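Local atomic coordinates of putative heme binding protein (Tannerella forsythia, PDB entry 6EU8), a protein that probably binds heme as a member of the HmuY-like family, with heme-binding properties that differ from those of Porphyromonas gingivalis HmuY. Residues E84-K89 with G102-D107; P138-W143 with S158-K163. All coordinates share one frame; numbering follows the deposited sequence.

Contact 1 of 2, residues E84-K89 with G102-D107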
loop_
_atom_site.group_PDB
_atom_site.type_symbol
_atom_site.label_atom_id
_atom_site.label_comp_id
_atom_site.label_asym_id
_atom_site.label_seq_id
_atom_site.Cartn_x
_atom_site.Cartn_y
_atom_site.Cartn_z
ATOM N N GLU A 84 4.595 -0.499 -11.533
ATOM C CA GLU A 84 4.813 0.941 -11.709
ATOM C C GLU A 84 3.483 1.662 -11.855
ATOM O O GLU A 84 2.496 1.063 -12.327
ATOM C CB GLU A 84 5.791 1.213 -12.869
ATOM C CG GLU A 84 5.359 0.638 -14.221
ATOM C CD GLU A 84 6.409 0.787 -15.329
ATOM O OE1 GLU A 84 7.522 1.295 -15.087
ATOM O OE2 GLU A 84 6.093 0.406 -16.464
ATOM N N ALA A 85 3.443 2.933 -11.416
ATOM C CA ALA A 85 2.179 3.683 -11.327
ATOM C C ALA A 85 2.261 5.135 -11.799
ATOM O O ALA A 85 3.323 5.744 -11.764
ATOM C CB ALA A 85 1.699 3.665 -9.863
ATOM N N ILE A 86 1.105 5.647 -12.246
ATOM C CA ILE A 86 0.819 7.081 -12.459
ATOM C C ILE A 86 -0.478 7.493 -11.799
ATOM O O ILE A 86 -1.368 6.678 -11.575
ATOM C CB ILE A 86 0.682 7.502 -13.966
ATOM C CG1 ILE A 86 -0.478 6.764 -14.659
ATOM C CG2 ILE A 86 1.976 7.278 -14.686
ATOM C CD1 ILE A 86 -0.746 7.244 -16.078
ATOM N N ALA A 87 -0.557 8.788 -11.455
ATOM C CA ALA A 87 -1.808 9.434 -11.097
ATOM C C ALA A 87 -2.307 10.197 -12.314
ATOM O O ALA A 87 -1.654 11.147 -12.755
ATOM C CB ALA A 87 -1.638 10.391 -9.923
ATOM N N THR A 88 -3.453 9.775 -12.809
ATOM C CA THR A 88 -4.116 10.483 -13.906
ATOM C C THR A 88 -4.812 11.726 -13.377
ATOM O O THR A 88 -5.031 11.869 -12.165
ATOM C CB THR A 88 -5.159 9.627 -14.658
ATOM O OG1 THR A 88 -6.390 9.516 -13.938
ATOM C CG2 THR A 88 -4.636 8.225 -15.028
ATOM N N LYS A 89 -5.197 12.599 -14.299
ATOM C CA LYS A 89 -6.047 13.753 -14.000
ATOM C C LYS A 89 -7.525 13.438 -13.934
ATOM O O LYS A 89 -8.324 14.325 -13.618
ATOM C CB LYS A 89 -5.810 14.864 -15.037
ATOM C CG LYS A 89 -6.433 14.611 -16.411
ATOM C CD LYS A 89 -6.218 15.814 -17.336
ATOM C CE LYS A 89 -6.552 15.489 -18.792
ATOM N NZ LYS A 89 -7.998 15.233 -19.078
ATOM N N GLY A 102 2.445 7.687 -20.206
ATOM C CA GLY A 102 2.817 8.541 -19.076
ATOM C C GLY A 102 4.153 8.169 -18.448
ATOM O O GLY A 102 4.821 7.225 -18.890
ATOM N N ASP A 103 4.520 8.916 -17.410
ATOM C CA ASP A 103 5.779 8.745 -16.694
ATOM C C ASP A 103 5.556 7.874 -15.434
ATOM O O ASP A 103 5.467 8.386 -14.305
ATOM C CB ASP A 103 6.345 10.119 -16.319
ATOM C CG ASP A 103 7.738 10.047 -15.693
ATOM O OD1 ASP A 103 8.467 9.051 -15.898
ATOM O OD2 ASP A 103 8.108 11.012 -14.992
ATOM N N TYR A 104 5.530 6.564 -15.655
ATOM C CA TYR A 104 5.269 5.582 -14.604
ATOM C C TYR A 104 6.457 5.484 -13.646
ATOM O O TYR A 104 7.610 5.500 -14.082
ATOM C CB TYR A 104 4.942 4.224 -15.226
ATOM C CG TYR A 104 3.562 4.182 -15.864
ATOM C CD1 TYR A 104 3.346 4.627 -17.195
ATOM C CD2 TYR A 104 2.480 3.671 -15.179
ATOM C CE1 TYR A 104 2.085 4.589 -17.756
ATOM C CE2 TYR A 104 1.215 3.634 -15.736
ATOM C CZ TYR A 104 1.023 4.085 -17.046
ATOM O OH TYR A 104 -0.246 4.041 -17.584
ATOM N N LYS A 105 6.170 5.414 -12.335
ATOM C CA LYS A 105 7.189 5.275 -11.314
ATOM C C LYS A 105 7.151 3.924 -10.574
ATOM O O LYS A 105 6.072 3.471 -10.121
ATOM C CB LYS A 105 7.034 6.381 -10.272
ATOM C CG LYS A 105 7.075 7.801 -10.793
ATOM C CD LYS A 105 8.372 8.037 -11.558
ATOM C CE LYS A 105 8.623 9.515 -11.780
ATOM N NZ LYS A 105 10.017 9.690 -12.255
ATOM N N LYS A 106 8.319 3.297 -10.478
ATOM C CA LYS A 106 8.503 2.048 -9.735
ATOM C C LYS A 106 8.625 2.336 -8.217
ATOM O O LYS A 106 8.797 3.474 -7.794
ATOM C CB LYS A 106 9.769 1.306 -10.199
ATOM C CG LYS A 106 9.699 0.775 -11.635
ATOM C CD LYS A 106 11.086 0.454 -12.177
ATOM C CE LYS A 106 11.065 0.303 -13.696
ATOM N NZ LYS A 106 10.157 -0.794 -14.130
ATOM N N ASP A 107 8.498 1.280 -7.428
ATOM C CA ASP A 107 8.626 1.402 -5.954
ATOM C C ASP A 107 10.057 1.812 -5.581
ATOM O O ASP A 107 11.030 1.464 -6.309
ATOM C CB ASP A 107 8.308 0.103 -5.251
ATOM C CG ASP A 107 6.867 -0.350 -5.391
ATOM O OD1 ASP A 107 6.033 0.228 -6.135
ATOM O OD2 ASP A 107 6.598 -1.379 -4.767
#

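Contact 2 of 2, residues P138-W143 with S158-K163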
loop_
_atom_site.group_PDB
_atom_site.type_symbol
_atom_site.label_atom_id
_atom_site.label_comp_id
_atom_site.label_asym_id
_atom_site.label_seq_id
_atom_site.Cartn_x
_atom_site.Cartn_y
_atom_site.Cartn_z
ATOM N N PRO A 138 6.047 5.793 -4.608
ATOM C CA PRO A 138 5.947 7.231 -4.323
ATOM C C PRO A 138 4.768 7.937 -5.020
ATOM O O PRO A 138 4.390 9.029 -4.595
ATOM C CB PRO A 138 7.288 7.770 -4.835
ATOM C CG PRO A 138 7.662 6.838 -5.915
ATOM C CD PRO A 138 7.193 5.493 -5.481
ATOM N N VAL A 139 4.218 7.343 -6.092
ATOM C CA VAL A 139 3.005 7.842 -6.734
ATOM C C VAL A 139 1.760 7.414 -5.918
ATOM O O VAL A 139 0.939 8.257 -5.538
ATOM C CB VAL A 139 2.904 7.406 -8.235
ATOM C CG1 VAL A 139 1.511 7.681 -8.815
ATOM C CG2 VAL A 139 3.998 8.109 -9.052
ATOM N N LEU A 140 1.643 6.131 -5.599
ATOM C CA LEU A 140 0.470 5.670 -4.862
ATOM C C LEU A 140 0.374 6.301 -3.475
ATOM O O LEU A 140 -0.718 6.441 -2.979
ATOM C CB LEU A 140 0.410 4.147 -4.808
ATOM C CG LEU A 140 0.242 3.477 -6.186
ATOM C CD1 LEU A 140 0.460 1.969 -6.094
ATOM C CD2 LEU A 140 -1.099 3.816 -6.797
ATOM N N LYS A 141 1.493 6.726 -2.902
ATOM C CA LYS A 141 1.490 7.396 -1.562
ATOM C C LYS A 141 0.613 8.635 -1.569
ATOM O O LYS A 141 0.002 8.991 -0.540
ATOM C CB LYS A 141 2.917 7.782 -1.181
ATOM C CG LYS A 141 3.127 8.298 0.250
ATOM C CD LYS A 141 4.542 8.863 0.418
ATOM C CE LYS A 141 4.679 9.757 1.637
ATOM N NZ LYS A 141 4.989 8.970 2.847
ATOM N N THR A 142 0.506 9.279 -2.722
ATOM C CA THR A 142 -0.319 10.483 -2.851
ATOM C C THR A 142 -1.836 10.277 -2.795
ATOM O O THR A 142 -2.590 11.266 -2.883
ATOM C CB THR A 142 0.044 11.298 -4.104
ATOM O OG1 THR A 142 -0.441 10.664 -5.299
ATOM C CG2 THR A 142 1.547 11.542 -4.176
ATOM N N TRP A 143 -2.327 9.042 -2.649
ATOM C CA TRP A 143 -3.765 8.793 -2.441
ATOM C C TRP A 143 -4.298 9.544 -1.205
ATOM O O TRP A 143 -5.469 9.865 -1.156
ATOM C CB TRP A 143 -4.096 7.296 -2.368
ATOM C CG TRP A 143 -3.832 6.569 -1.048
ATOM C CD1 TRP A 143 -2.651 6.089 -0.568
ATOM C CD2 TRP A 143 -4.832 6.201 -0.092
ATOM N NE1 TRP A 143 -2.844 5.482 0.657
ATOM C CE2 TRP A 143 -4.185 5.499 0.948
ATOM C CE3 TRP A 143 -6.217 6.388 -0.028
ATOM C CZ2 TRP A 143 -4.876 4.999 2.060
ATOM C CZ3 TRP A 143 -6.914 5.869 1.070
ATOM C CH2 TRP A 143 -6.240 5.175 2.096
ATOM N N SER A 158 -8.214 11.439 -7.572
ATOM C CA SER A 158 -7.616 10.939 -8.823
ATOM C C SER A 158 -7.803 9.430 -9.022
ATOM O O SER A 158 -7.765 8.637 -8.079
ATOM C CB SER A 158 -6.130 11.269 -8.897
ATOM O OG SER A 158 -5.883 12.668 -8.747
ATOM N N VAL A 159 -8.010 9.047 -10.290
ATOM C CA VAL A 159 -7.858 7.643 -10.721
ATOM C C VAL A 159 -6.371 7.379 -10.960
ATOM O O VAL A 159 -5.712 8.081 -11.735
ATOM C CB VAL A 159 -8.654 7.349 -12.035
ATOM C CG1 VAL A 159 -8.423 5.925 -12.542
ATOM C CG2 VAL A 159 -10.151 7.507 -11.783
ATOM N N PHE A 160 -5.838 6.356 -10.269
ATOM C CA PHE A 160 -4.489 5.839 -10.491
ATOM C C PHE A 160 -4.499 4.696 -11.513
ATOM O O PHE A 160 -5.481 3.961 -11.614
ATOM C CB PHE A 160 -3.816 5.356 -9.162
ATOM C CG PHE A 160 -3.626 6.454 -8.146
ATOM C CD1 PHE A 160 -4.654 6.800 -7.284
ATOM C CD2 PHE A 160 -2.428 7.116 -8.047
ATOM C CE1 PHE A 160 -4.508 7.850 -6.345
ATOM C CE2 PHE A 160 -2.261 8.145 -7.106
ATOM C CZ PHE A 160 -3.301 8.507 -6.253
ATOM N N VAL A 161 -3.414 4.583 -12.265
ATOM C CA VAL A 161 -3.208 3.411 -13.117
ATOM C C VAL A 161 -1.896 2.738 -12.709
ATOM O O VAL A 161 -0.859 3.388 -12.617
ATOM C CB VAL A 161 -3.222 3.749 -14.621
ATOM C CG1 VAL A 161 -3.039 2.450 -15.422
ATOM C CG2 VAL A 161 -4.551 4.436 -15.012
ATOM N N VAL A 162 -1.965 1.432 -12.488
ATOM C CA VAL A 162 -0.818 0.625 -12.095
ATOM C C VAL A 162 -0.606 -0.491 -13.128
ATOM O O VAL A 162 -1.546 -1.235 -13.412
ATOM C CB VAL A 162 -1.017 -0.011 -10.706
ATOM C CG1 VAL A 162 0.293 -0.580 -10.191
ATOM C CG2 VAL A 162 -1.548 1.014 -9.688
ATOM N N LYS A 163 0.627 -0.591 -13.620
ATOM C CA LYS A 163 1.070 -1.668 -14.550
ATOM C C LYS A 163 1.833 -2.721 -13.778
ATOM O O LYS A 163 2.759 -2.366 -13.002
ATOM C CB LYS A 163 2.029 -1.114 -15.620
ATOM C CG LYS A 163 1.452 -0.066 -16.549
ATOM C CD LYS A 163 2.509 0.789 -17.265
ATOM C CE LYS A 163 3.193 0.077 -18.412
ATOM N NZ LYS A 163 3.782 1.088 -19.331
#

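Contact 1 of 2, residues E84-K89 with G102-D107
The first torsions of Ile86 and Tyr104 bring them together. In Ile86, CG1 sits between the backbone N and the carbonyl carbon (chi1 61°), and CG2 lies beside the N. In Tyr104, CG is anti to the carbonyl carbon (chi1 -73°), which lays the ring over the isoleucine. Ile86 CG2 stands 3.6 Å from the centroid of the Tyr104 ring, almost on its normal, a CH-pi contact. The other branch runs out along the phenol, and Ile86 CD1 ends 3.6 Å from Tyr104 OH. That hydroxyl is hydrogen-bonded to the backbone O of Pro100. Lys163 makes a cation-pi contact with the ring.

The backbones pair at Ala85 and Lys105. Lys105 N to Ala85 O is 2.9 Å and nearly straight at 170°. The return bond, Ala85 N to Lys105 O, is 3.0 Å and more bent. Glu84 crosses Tyr104 at about a right angle, with its CD 3.7 Å from Tyr104 CB. Its OE1 also forms a weak salt bridge with Lys106 NZ at 3.5 Å. The arrangement is a short antiparallel beta pairing at the surface, in which strand 84-87 meets the start of strand 105-111 in the largest sheet of this HmuY-family protein.

Contact 2 of 2, residues P138-W143 with S158-K163
Phe160 points its ring into the turn 138-143 and makes most of the contact. Leu140 CD2 lies 3.8 Å from Phe160 CD2 and also touches CG and CB of the same residue. The leucine side chain lies alongside that of Phe160 and runs antiparallel to it. Val139 does the same, with its CG1 4.1 Å from Phe160 CD2. The far end of the ring reaches the Thr142 hydroxyl, which meets it at the edge and in its plane, Thr142 OG1 being 3.6 Å from Phe160 CE2. Trp143 touches the ring with its CB, 4.0 Å from Phe160 CE1. Its indole turns off toward Phe76. The same Leu140 CD2 also touches Val162 CG2, 4.1 Å away.

No hydrogen bond joins the two segments. The polar atoms beside the ring are satisfied within the turn. Val139 O takes two bonds, from Thr142 OG1 at 2.8 Å and from Thr142 N. The hydroxyl approaches nearly along the C=O axis, which its first torsion allows: chi1 74° turns OG1 back over the Thr142 backbone. Trp143 N bonds to Leu140 O at 3.1 Å. These bonds hold the turn and the Thr142 hydroxyl in place beside the ring.

Further out, Asn137 OD1 accepts a hydrogen bond from Leu140 N. The indole NE1 of Trp143 bonds to Phe76 O, and its ring meets Phe76 edge-to-face. Ile78 and Thr80 of strand 77-80 touch Leu140, while Ala87 touches Phe160. On the strand side, Phe160 is backbone-bonded to Ile172. The arrangement is a short 3-10 segment, 140-143, that receives the end of an aromatic side chain from a beta strand in the buried interior of the HmuY-family fold.

Both contacts reach the same antiparallel sheet: strands 84-87 and 160-163 are neighbours in it, while 138-143 packs against it from a loop. Their centres lie about 6 Å apart. Glu84 O is 2.8 Å from Lys163 N, and Thr88 OG1 is 2.7 Å from Val159 O, both probable hydrogen bonds. The aliphatic part of Lys163 also packs on contact 1, with its CD 3.5 Å from Tyr104 CE2. Ala85 touches Leu140, so the 3-10 turn of contact 2 reaches the first strand of contact 1. Contact 1 is mostly at the surface, whereas contact 2 is buried. This is the apo form, so it does not reveal whether either contact lies near the heme site.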